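Local coordinates for maternal effect protein oskar (Drosophila melanogaster, PDB 5A4A) that binds RNA through a domain built like an SGNH hydrolase and induces the germline in Drosophila, at residues 34-39 against 188-193; 170-175 against 195-200. All coordinates share one frame; numbering follows the deposited sequence.

Overall arrangement
Interactions 1 and 2 lie side by side, their centres about 7 Å apart, and their segments alternate along the chain. Both involve helix 192-204: interaction 1 uses the loop that leads into it, interaction 2 the helix itself. Interaction 1 is the more buried, an aromatic and aliphatic contact of 34-39, on helix 31-40, with no hydrogen bond across it. Interaction 2 is smaller and nearer the surface; loop 170-175 and the helix meet through one sulfur contact and through a shared sulfate. That same sulfate also touches 188-193, and backbone bonds pair 170-175 with 188-193, so the two contacts form one continuous region.

Interaction 1. Residues 34-39 against 188-193. With SO4 (sulfate ion), chain B; SO4 (sulfate ion), chain F.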
ATOM      1  N   LEU A  34      -1.346  -3.175  -5.799  1.00 10.11           N
ATOM      2  CA  LEU A  34      -0.866  -3.760  -7.052  1.00  9.20           C
ATOM      3  C   LEU A  34      -2.030  -4.398  -7.815  1.00 12.71           C
ATOM      4  O   LEU A  34      -2.208  -4.162  -9.012  1.00 11.33           O
ATOM      5  CB  LEU A  34       0.232  -4.791  -6.789  1.00  8.01           C
ATOM      6  CG  LEU A  34       0.870  -5.451  -8.024  1.00 11.55           C
ATOM      7  CD1 LEU A  34       1.398  -4.390  -8.972  1.00 12.20           C
ATOM      8  CD2 LEU A  34       1.996  -6.394  -7.625  1.00 12.48           C
ATOM      9  N   TYR A  35      -2.836  -5.193  -7.114  1.00  9.24           N
ATOM     10  CA  TYR A  35      -3.963  -5.861  -7.750  1.00 12.24           C
ATOM     11  C   TYR A  35      -5.055  -4.889  -8.180  1.00 11.86           C
ATOM     12  O   TYR A  35      -5.619  -5.025  -9.268  1.00 12.24           O
ATOM     13  CB  TYR A  35      -4.540  -6.933  -6.825  1.00 14.33           C
ATOM     14  CG  TYR A  35      -5.618  -7.800  -7.443  1.00 10.30           C
ATOM     15  CD1 TYR A  35      -5.378  -8.546  -8.600  1.00 12.38           C
ATOM     16  CD2 TYR A  35      -6.866  -7.904  -6.839  1.00 11.43           C
ATOM     17  CE1 TYR A  35      -6.365  -9.344  -9.142  1.00 11.25           C
ATOM     18  CE2 TYR A  35      -7.851  -8.694  -7.369  1.00 10.95           C
ATOM     19  CZ  TYR A  35      -7.598  -9.423  -8.518  1.00 13.37           C
ATOM     20  OH  TYR A  35      -8.599 -10.213  -9.028  1.00 13.75           O
ATOM     21  N   LEU A  36      -5.362  -3.924  -7.318  1.00 10.33           N
ATOM     22  CA  LEU A  36      -6.280  -2.851  -7.680  1.00  9.14           C
ATOM     23  C   LEU A  36      -5.849  -2.211  -8.990  1.00  9.31           C
ATOM     24  O   LEU A  36      -6.661  -2.028  -9.893  1.00 11.44           O
ATOM     25  CB  LEU A  36      -6.350  -1.791  -6.582  1.00  9.00           C
ATOM     26  CG  LEU A  36      -7.324  -0.652  -6.905  1.00 14.38           C
ATOM     27  CD1 LEU A  36      -8.704  -1.231  -7.059  1.00 23.45           C
ATOM     28  CD2 LEU A  36      -7.323   0.407  -5.821  1.00 21.24           C
ATOM     29  N   ALA A  37      -4.567  -1.886  -9.095  1.00 10.80           N
ATOM     30  CA  ALA A  37      -4.056  -1.229 -10.297  1.00 10.73           C
ATOM     31  C   ALA A  37      -4.083  -2.138 -11.523  1.00 11.46           C
ATOM     32  O   ALA A  37      -4.339  -1.675 -12.642  1.00 10.62           O
ATOM     33  CB  ALA A  37      -2.650  -0.691 -10.053  1.00 10.11           C
ATOM     34  N   ARG A  38      -3.835  -3.428 -11.313  1.00  9.81           N
ATOM     35  CA  ARG A  38      -3.830  -4.383 -12.420  1.00 11.55           C
ATOM     36  C   ARG A  38      -5.233  -4.519 -12.987  1.00 12.24           C
ATOM     37  O   ARG A  38      -5.441  -4.543 -14.201  1.00 12.69           O
ATOM     38  CB  ARG A  38      -3.330  -5.743 -11.940  1.00 10.24           C
ATOM     39  CG  ARG A  38      -3.350  -6.831 -13.000  1.00 13.86           C
ATOM     40  CD  ARG A  38      -2.434  -6.494 -14.161  1.00 10.46           C
ATOM     41  NE  ARG A  38      -2.138  -7.693 -14.942  1.00 14.61           N
ATOM     42  CZ  ARG A  38      -1.239  -7.748 -15.916  1.00 19.03           C
ATOM     43  NH1 ARG A  38      -0.556  -6.662 -16.238  1.00 16.49           N
ATOM     44  NH2 ARG A  38      -1.019  -8.898 -16.566  1.00 17.92           N
ATOM     45  N   MET A  39      -6.209  -4.576 -12.094  1.00 10.44           N
ATOM     46  CA  MET A  39      -7.585  -4.815 -12.514  1.00 11.13           C
ATOM     47  C   MET A  39      -8.347  -3.574 -12.962  1.00 13.02           C
ATOM     48  O   MET A  39      -9.230  -3.670 -13.825  1.00 14.26           O
ATOM     49  CB  MET A  39      -8.357  -5.521 -11.397  1.00 11.10           C
ATOM     50  CG  MET A  39      -7.758  -6.861 -10.993  1.00 12.57           C
ATOM     51  SD  MET A  39      -7.611  -8.045 -12.343  1.00 15.12           S
ATOM     52  CE  MET A  39      -9.335  -8.372 -12.653  1.00 13.43           C
ATOM     53  N   LEU A 188      -6.324 -12.463   0.890  1.00 11.88           N
ATOM     54  CA  LEU A 188      -7.698 -12.506   0.392  1.00 12.51           C
ATOM     55  C   LEU A 188      -7.965 -11.183  -0.324  1.00 12.84           C
ATOM     56  O   LEU A 188      -8.087 -10.126   0.316  1.00 10.34           O
ATOM     57  CB  LEU A 188      -8.708 -12.693   1.537  1.00 13.18           C
ATOM     58  CG  LEU A 188     -10.125 -13.068   1.067  1.00 12.12           C
ATOM     59  CD1 LEU A 188     -10.090 -14.460   0.418  1.00 12.02           C
ATOM     60  CD2 LEU A 188     -11.137 -13.021   2.197  1.00 12.29           C
ATOM     61  N   PHE A 189      -8.039 -11.227  -1.648  1.00 13.45           N
ATOM     62  CA  PHE A 189      -8.116  -9.996  -2.430  1.00 10.30           C
ATOM     63  C   PHE A 189      -9.508  -9.406  -2.529  1.00 10.83           C
ATOM     64  O   PHE A 189     -10.507 -10.104  -2.358  1.00 11.63           O
ATOM     65  CB  PHE A 189      -7.519 -10.213  -3.816  1.00 12.37           C
ATOM     66  CG  PHE A 189      -6.032 -10.324  -3.796  1.00 10.14           C
ATOM     67  CD1 PHE A 189      -5.250  -9.177  -3.766  1.00  9.83           C
ATOM     68  CD2 PHE A 189      -5.413 -11.571  -3.751  1.00  9.61           C
ATOM     69  CE1 PHE A 189      -3.866  -9.263  -3.721  1.00 11.85           C
ATOM     70  CE2 PHE A 189      -4.036 -11.668  -3.714  1.00  9.93           C
ATOM     71  CZ  PHE A 189      -3.261 -10.514  -3.696  1.00 14.74           C
ATOM     72  N   TRP A 190      -9.562  -8.094  -2.760  1.00 11.94           N
ATOM     73  CA  TRP A 190     -10.827  -7.424  -2.957  1.00 11.80           C
ATOM     74  C   TRP A 190     -11.407  -7.881  -4.295  1.00 12.46           C
ATOM     75  O   TRP A 190     -10.694  -7.978  -5.295  1.00 11.42           O
ATOM     76  CB  TRP A 190     -10.638  -5.901  -2.954  1.00 10.54           C
ATOM     77  CG  TRP A 190      -9.757  -5.378  -1.835  1.00 10.59           C
ATOM     78  CD1 TRP A 190      -9.614  -5.899  -0.570  1.00 14.15           C
ATOM     79  CD2 TRP A 190      -8.915  -4.211  -1.885  1.00  9.69           C
ATOM     80  NE1 TRP A 190      -8.721  -5.128   0.158  1.00 12.29           N
ATOM     81  CE2 TRP A 190      -8.278  -4.100  -0.629  1.00 10.10           C
ATOM     82  CE3 TRP A 190      -8.630  -3.267  -2.876  1.00 12.95           C
ATOM     83  CZ2 TRP A 190      -7.377  -3.062  -0.338  1.00  9.44           C
ATOM     84  CZ3 TRP A 190      -7.732  -2.246  -2.589  1.00 10.87           C
ATOM     85  CH2 TRP A 190      -7.116  -2.153  -1.329  1.00  8.95           C
ATOM     86  N   ASN A 191     -12.706  -8.167  -4.311  1.00 13.03           N
ATOM     87  CA  ASN A 191     -13.341  -8.589  -5.558  1.00 15.01           C
ATOM     88  C   ASN A 191     -13.741  -7.364  -6.378  1.00 12.48           C
ATOM     89  O   ASN A 191     -13.337  -6.251  -6.047  1.00 13.36           O
ATOM     90  CB  ASN A 191     -14.507  -9.562  -5.318  1.00 16.73           C
ATOM     91  CG  ASN A 191     -15.706  -8.914  -4.644  1.00 14.60           C
ATOM     92  OD1 ASN A 191     -15.761  -7.705  -4.445  1.00 15.94           O
ATOM     93  ND2 ASN A 191     -16.683  -9.732  -4.293  1.00 15.75           N
ATOM     94  N   LYS A 192     -14.509  -7.556  -7.449  1.00 14.80           N
ATOM     95  CA  LYS A 192     -14.858  -6.422  -8.305  1.00 15.24           C
ATOM     96  C   LYS A 192     -15.570  -5.307  -7.536  1.00 16.80           C
ATOM     97  O   LYS A 192     -15.259  -4.129  -7.695  1.00 15.54           O
ATOM     98  CB  LYS A 192     -15.696  -6.861  -9.514  1.00 21.30           C
ATOM     99  CG  LYS A 192     -16.066  -5.692 -10.428  1.00 27.33           C
ATOM    100  CD  LYS A 192     -16.557  -6.161 -11.793  1.00 40.97           C
ATOM    101  CE  LYS A 192     -15.877  -5.403 -12.937  1.00 48.19           C
ATOM    102  NZ  LYS A 192     -14.988  -6.297 -13.738  1.00 47.84           N
ATOM    103  N   ILE A 193     -16.525  -5.692  -6.698  1.00 14.14           N
ATOM    104  CA  ILE A 193     -17.268  -4.731  -5.881  1.00 16.21           C
ATOM    105  C   ILE A 193     -16.338  -4.025  -4.884  1.00 17.12           C
ATOM    106  O   ILE A 193     -16.381  -2.797  -4.724  1.00 14.47           O
ATOM    107  CB  ILE A 193     -18.417  -5.433  -5.131  1.00 16.47           C
ATOM    108  CG1 ILE A 193     -19.395  -6.059  -6.127  1.00 24.97           C
ATOM    109  CG2 ILE A 193     -19.120  -4.469  -4.192  1.00 21.63           C
ATOM    110  CD1 ILE A 193     -20.355  -7.063  -5.498  1.00 32.86           C
TER
HETATM  111  S   SO4 B1607     -13.423 -10.671  -9.116  1.00 17.87           S
HETATM  112  O1  SO4 B1607     -13.529 -12.109  -9.327  1.00 20.41           O
HETATM  113  O2  SO4 B1607     -12.921 -10.019 -10.316  1.00 17.56           O
HETATM  114  O3  SO4 B1607     -14.743 -10.120  -8.810  1.00 18.04           O
HETATM  115  O4  SO4 B1607     -12.491 -10.444  -8.019  1.00 18.68           O
HETATM  116  S   SO4 F1611       2.327  -8.062 -18.108  1.00 26.01           S
HETATM  117  O1  SO4 F1611       1.130  -8.841 -18.386  1.00 25.56           O
HETATM  118  O2  SO4 F1611       3.168  -8.771 -17.150  1.00 28.18           O
HETATM  119  O3  SO4 F1611       3.059  -7.843 -19.349  1.00 28.90           O
HETATM  120  O4  SO4 F1611       1.958  -6.761 -17.542  1.00 22.61           O
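Tyr35 meets both Phe189 and the backbone of Trp190. The Tyr35 and Phe189 rings cross at 58° with centroids 5.0 Å apart, an oblique pairing in which CD2 of Tyr35 comes within 3.7 Å of CD1 of Phe189. CG of Tyr35 stands anti to the backbone N (chi1 -173°), which throws the ring off the helix and against the loop; CB of Tyr35 is 3.9 Å from both CD1 and CE1 of Phe189. At the tyrosine's edge, in the ring plane, CE2 of Tyr35 meets the carbonyl O of Trp190 at 3.6 Å, while CG of Met39, one turn on, rests 3.4 Å above one face of Tyr35, toward its rim. A looser touch brings CD2 of Leu36 to the edge of the indole, 4.2 Å from CZ3 of Trp190. Helix 31-40 follows strand 25-29 of the central, largely parallel sheet of this SGNH-hydrolase-like domain, and here it joins the loop entering the last helix, 192-204. Asn191 is the N-cap of that helix, its OD1 accepting from Gly194 N. Beside the cap, Lys192 N donates to O3 of a sulfate at 2.9 Å, where the helix dipole would probably favour an anion. Arg38, turned away from 188-193, forks onto another sulfate, NH1 to O4 and NH2 to O1, both 2.8 Å. Further out, Phe32 and Phe173 meet the Trp190 ring, and Arg195 NH1 bonds to the Trp190 carbonyl.

Interaction 2. Residues 170-175 against 195-200; sequences FDCFQA and RQRVLQ. With SO4 (sulfate ion), chain C; SO4 (sulfate ion), chain B.
Cys172, closing the 3-10 segment 170-172, and Arg195, in segment 195-200 of helix 192-204, mark the nearest approach of the backbones, 7.7 Å between CA atoms. Cys172 is directed toward the helix, and its SG packs against CD of Arg197 at 3.6 Å; the guanidinium beyond goes elsewhere, with Arg197 NE bonded to the carbonyl of Cys160. The other link runs through a sulfate. Gln174, extended beyond CG (chi2 180°), carries NE2 to O4 of the ion at 2.8 Å in an almost straight bond (178°). Arg195 grips the same ion with two prongs, NH1 to that O4 at 3.0 Å and NH2 to O2, with the sulfate S near the guanidinium plane. Glu40 forms a salt bridge with Arg195 NE and probably steadies it. Replacing Gln174 by alanine would probably leave O4 held from the helix side alone and break the sulfate bridge to the loop. Ala175 N holds a second sulfate through its O3, at 2.9 Å. Gln174, Arg195 and the backbone N of Lys192 thus make an anion site; its sulfate, probably from the crystallisation liquor, is a possible stand-in for a phosphate of the RNA this domain binds, though nothing here fixes RNA at the spot.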
ATOM      1  N   PHE A 170     -17.826  -9.505   3.572  1.00 16.91           N
ATOM      2  CA  PHE A 170     -17.278 -10.548   2.714  1.00 17.03           C
ATOM      3  C   PHE A 170     -17.768 -10.481   1.276  1.00 23.58           C
ATOM      4  O   PHE A 170     -17.148 -11.057   0.385  1.00 22.86           O
ATOM      5  CB  PHE A 170     -17.474 -11.937   3.310  1.00 27.38           C
ATOM      6  CG  PHE A 170     -16.482 -12.259   4.375  1.00 35.30           C
ATOM      7  CD1 PHE A 170     -15.140 -12.400   4.062  1.00 34.95           C
ATOM      8  CD2 PHE A 170     -16.880 -12.391   5.691  1.00 42.97           C
ATOM      9  CE1 PHE A 170     -14.213 -12.685   5.041  1.00 37.14           C
ATOM     10  CE2 PHE A 170     -15.957 -12.677   6.676  1.00 48.25           C
ATOM     11  CZ  PHE A 170     -14.620 -12.825   6.348  1.00 43.11           C
ATOM     12  N   ASP A 171     -18.854  -9.752   1.036  1.00 17.71           N
ATOM     13  CA  ASP A 171     -19.327  -9.586  -0.335  1.00 23.27           C
ATOM     14  C   ASP A 171     -18.422  -8.650  -1.153  1.00 23.53           C
ATOM     15  O   ASP A 171     -18.637  -8.452  -2.350  1.00 23.12           O
ATOM     16  CB  ASP A 171     -20.798  -9.142  -0.372  1.00 25.75           C
ATOM     17  CG  ASP A 171     -20.990  -7.697   0.035  1.00 35.09           C
ATOM     18  OD1 ASP A 171     -20.129  -7.147   0.755  1.00 32.64           O
ATOM     19  OD2 ASP A 171     -22.017  -7.110  -0.368  1.00 43.83           O
ATOM     20  N   CYS A 172     -17.401  -8.096  -0.504  1.00 19.02           N
ATOM     21  CA  CYS A 172     -16.407  -7.259  -1.182  1.00 13.96           C
ATOM     22  C   CYS A 172     -15.074  -7.983  -1.363  1.00 13.18           C
ATOM     23  O   CYS A 172     -14.093  -7.382  -1.816  1.00 13.10           O
ATOM     24  CB  CYS A 172     -16.167  -5.983  -0.385  1.00 17.84           C
ATOM     25  SG  CYS A 172     -17.577  -4.856  -0.368  1.00 22.53           S
ATOM     26  N   PHE A 173     -15.030  -9.258  -0.990  1.00 14.92           N
ATOM     27  CA  PHE A 173     -13.802 -10.036  -1.088  1.00 14.37           C
ATOM     28  C   PHE A 173     -14.031 -11.269  -1.930  1.00 13.01           C
ATOM     29  O   PHE A 173     -15.162 -11.740  -2.068  1.00 13.78           O
ATOM     30  CB  PHE A 173     -13.298 -10.446   0.300  1.00 13.66           C
ATOM     31  CG  PHE A 173     -12.731  -9.309   1.092  1.00 15.29           C
ATOM     32  CD1 PHE A 173     -13.567  -8.376   1.693  1.00 14.82           C
ATOM     33  CD2 PHE A 173     -11.357  -9.168   1.225  1.00 12.42           C
ATOM     34  CE1 PHE A 173     -13.041  -7.313   2.410  1.00 14.30           C
ATOM     35  CE2 PHE A 173     -10.820  -8.128   1.935  1.00 12.54           C
ATOM     36  CZ  PHE A 173     -11.664  -7.189   2.541  1.00 12.07           C
ATOM     37  N   GLN A 174     -12.942 -11.784  -2.485  1.00 12.46           N
ATOM     38  CA  GLN A 174     -12.958 -13.046  -3.220  1.00 12.68           C
ATOM     39  C   GLN A 174     -13.227 -14.208  -2.268  1.00 16.62           C
ATOM     40  O   GLN A 174     -13.145 -14.046  -1.051  1.00 15.16           O
ATOM     41  CB  GLN A 174     -11.634 -13.211  -3.968  1.00 12.01           C
ATOM     42  CG  GLN A 174     -11.501 -12.209  -5.123  1.00 13.84           C
ATOM     43  CD  GLN A 174     -10.203 -12.327  -5.892  1.00 17.13           C
ATOM     44  OE1 GLN A 174      -9.232 -12.926  -5.422  1.00 13.23           O
ATOM     45  NE2 GLN A 174     -10.173 -11.736  -7.082  1.00 11.23           N
ATOM     46  N   ALA A 175     -13.549 -15.374  -2.821  1.00 14.51           N
ATOM     47  CA  ALA A 175     -13.959 -16.530  -2.019  1.00 20.72           C
ATOM     48  C   ALA A 175     -12.793 -17.238  -1.334  1.00 21.49           C
ATOM     49  O   ALA A 175     -12.937 -17.734  -0.214  1.00 20.37           O
ATOM     50  CB  ALA A 175     -14.743 -17.523  -2.877  1.00 22.00           C
ATOM     51  N   ARG A 195     -12.975  -3.706  -5.006  1.00 12.42           N
ATOM     52  CA  ARG A 195     -12.034  -2.826  -5.695  1.00 11.22           C
ATOM     53  C   ARG A 195     -12.677  -1.513  -6.093  1.00 14.97           C
ATOM     54  O   ARG A 195     -12.085  -0.457  -5.957  1.00 13.28           O
ATOM     55  CB  ARG A 195     -11.469  -3.523  -6.935  1.00 14.40           C
ATOM     56  CG  ARG A 195     -10.592  -4.711  -6.636  1.00 13.11           C
ATOM     57  CD  ARG A 195      -9.880  -5.212  -7.888  1.00 12.97           C
ATOM     58  NE  ARG A 195     -10.770  -5.657  -8.965  1.00 13.66           N
ATOM     59  CZ  ARG A 195     -11.252  -6.893  -9.084  1.00 14.92           C
ATOM     60  NH1 ARG A 195     -10.997  -7.792  -8.155  1.00 12.35           N
ATOM     61  NH2 ARG A 195     -12.016  -7.223 -10.116  1.00 15.52           N
ATOM     62  N   GLN A 196     -13.896  -1.574  -6.602  1.00 12.92           N
ATOM     63  CA  GLN A 196     -14.543  -0.336  -7.016  1.00 18.37           C
ATOM     64  C   GLN A 196     -14.885   0.553  -5.823  1.00 15.88           C
ATOM     65  O   GLN A 196     -14.743   1.761  -5.915  1.00 15.03           O
ATOM     66  CB  GLN A 196     -15.762  -0.571  -7.919  1.00 25.34           C
ATOM     67  CG  GLN A 196     -16.079   0.636  -8.824  1.00 32.90           C
ATOM     68  CD  GLN A 196     -14.895   1.075  -9.703  1.00 36.30           C
ATOM     69  OE1 GLN A 196     -14.616   2.269  -9.833  1.00 23.68           O
ATOM     70  NE2 GLN A 196     -14.210   0.108 -10.323  1.00 38.05           N
ATOM     71  N   ARG A 197     -15.294  -0.038  -4.701  1.00 14.20           N
ATOM     72  CA  ARG A 197     -15.556   0.763  -3.493  1.00 13.59           C
ATOM     73  C   ARG A 197     -14.308   1.509  -3.019  1.00 15.41           C
ATOM     74  O   ARG A 197     -14.385   2.693  -2.688  1.00 13.93           O
ATOM     75  CB  ARG A 197     -16.140  -0.087  -2.360  1.00 14.46           C
ATOM     76  CG  ARG A 197     -17.613  -0.452  -2.564  1.00 19.99           C
ATOM     77  CD  ARG A 197     -18.094  -1.480  -1.535  1.00 23.99           C
ATOM     78  NE  ARG A 197     -18.289  -0.912  -0.206  1.00 27.20           N
ATOM     79  CZ  ARG A 197     -19.411  -0.318   0.188  1.00 31.58           C
ATOM     80  NH1 ARG A 197     -20.427  -0.195  -0.650  1.00 33.14           N
ATOM     81  NH2 ARG A 197     -19.514   0.175   1.411  1.00 32.47           N
ATOM     82  N   VAL A 198     -13.173   0.815  -2.988  1.00 12.91           N
ATOM     83  CA  VAL A 198     -11.912   1.419  -2.526  1.00 14.35           C
ATOM     84  C   VAL A 198     -11.473   2.521  -3.481  1.00 15.03           C
ATOM     85  O   VAL A 198     -11.131   3.622  -3.055  1.00 10.62           O
ATOM     86  CB  VAL A 198     -10.787   0.380  -2.393  1.00 12.88           C
ATOM     87  CG1 VAL A 198      -9.423   1.064  -2.215  1.00 13.32           C
ATOM     88  CG2 VAL A 198     -11.081  -0.575  -1.235  1.00 16.62           C
ATOM     89  N   LEU A 199     -11.501   2.216  -4.772  1.00 12.08           N
ATOM     90  CA  LEU A 199     -11.101   3.175  -5.795  1.00 14.41           C
ATOM     91  C   LEU A 199     -11.956   4.441  -5.714  1.00 16.21           C
ATOM     92  O   LEU A 199     -11.439   5.554  -5.771  1.00 13.21           O
ATOM     93  CB  LEU A 199     -11.177   2.539  -7.193  1.00 15.00           C
ATOM     94  CG  LEU A 199     -10.765   3.444  -8.360  1.00 20.82           C
ATOM     95  CD1 LEU A 199      -9.324   3.915  -8.209  1.00 17.32           C
ATOM     96  CD2 LEU A 199     -10.968   2.738  -9.718  1.00 18.28           C
ATOM     97  N   GLN A 200     -13.263   4.273  -5.549  1.00 15.41           N
ATOM     98  CA  GLN A 200     -14.148   5.429  -5.454  1.00 13.14           C
ATOM     99  C   GLN A 200     -13.955   6.244  -4.180  1.00 14.72           C
ATOM    100  O   GLN A 200     -14.064   7.467  -4.207  1.00 13.43           O
ATOM    101  CB  GLN A 200     -15.603   5.011  -5.644  1.00 18.64           C
ATOM    102  CG  GLN A 200     -15.856   4.461  -7.052  1.00 26.73           C
ATOM    103  CD  GLN A 200     -15.489   5.466  -8.139  1.00 25.53           C
ATOM    104  OE1 GLN A 200     -15.810   6.650  -8.034  1.00 25.74           O
ATOM    105  NE2 GLN A 200     -14.813   4.995  -9.182  1.00 20.22           N
TER
HETATM  106  S   SO4 C1608     -12.497 -16.402  -6.149  1.00 23.00           S
HETATM  107  O1  SO4 C1608     -13.043 -17.582  -6.806  1.00 29.18           O
HETATM  108  O2  SO4 C1608     -11.683 -15.639  -7.104  1.00 26.20           O
HETATM  109  O3  SO4 C1608     -13.617 -15.571  -5.696  1.00 16.97           O
HETATM  110  O4  SO4 C1608     -11.648 -16.811  -5.030  1.00 16.68           O
HETATM  111  S   SO4 B1607     -13.423 -10.671  -9.116  1.00 17.87           S
HETATM  112  O1  SO4 B1607     -13.529 -12.109  -9.327  1.00 20.41           O
HETATM  113  O2  SO4 B1607     -12.921 -10.019 -10.316  1.00 17.56           O
HETATM  114  O3  SO4 B1607     -14.743 -10.120  -8.810  1.00 18.04           O
HETATM  115  O4  SO4 B1607     -12.491 -10.444  -8.019  1.00 18.68           O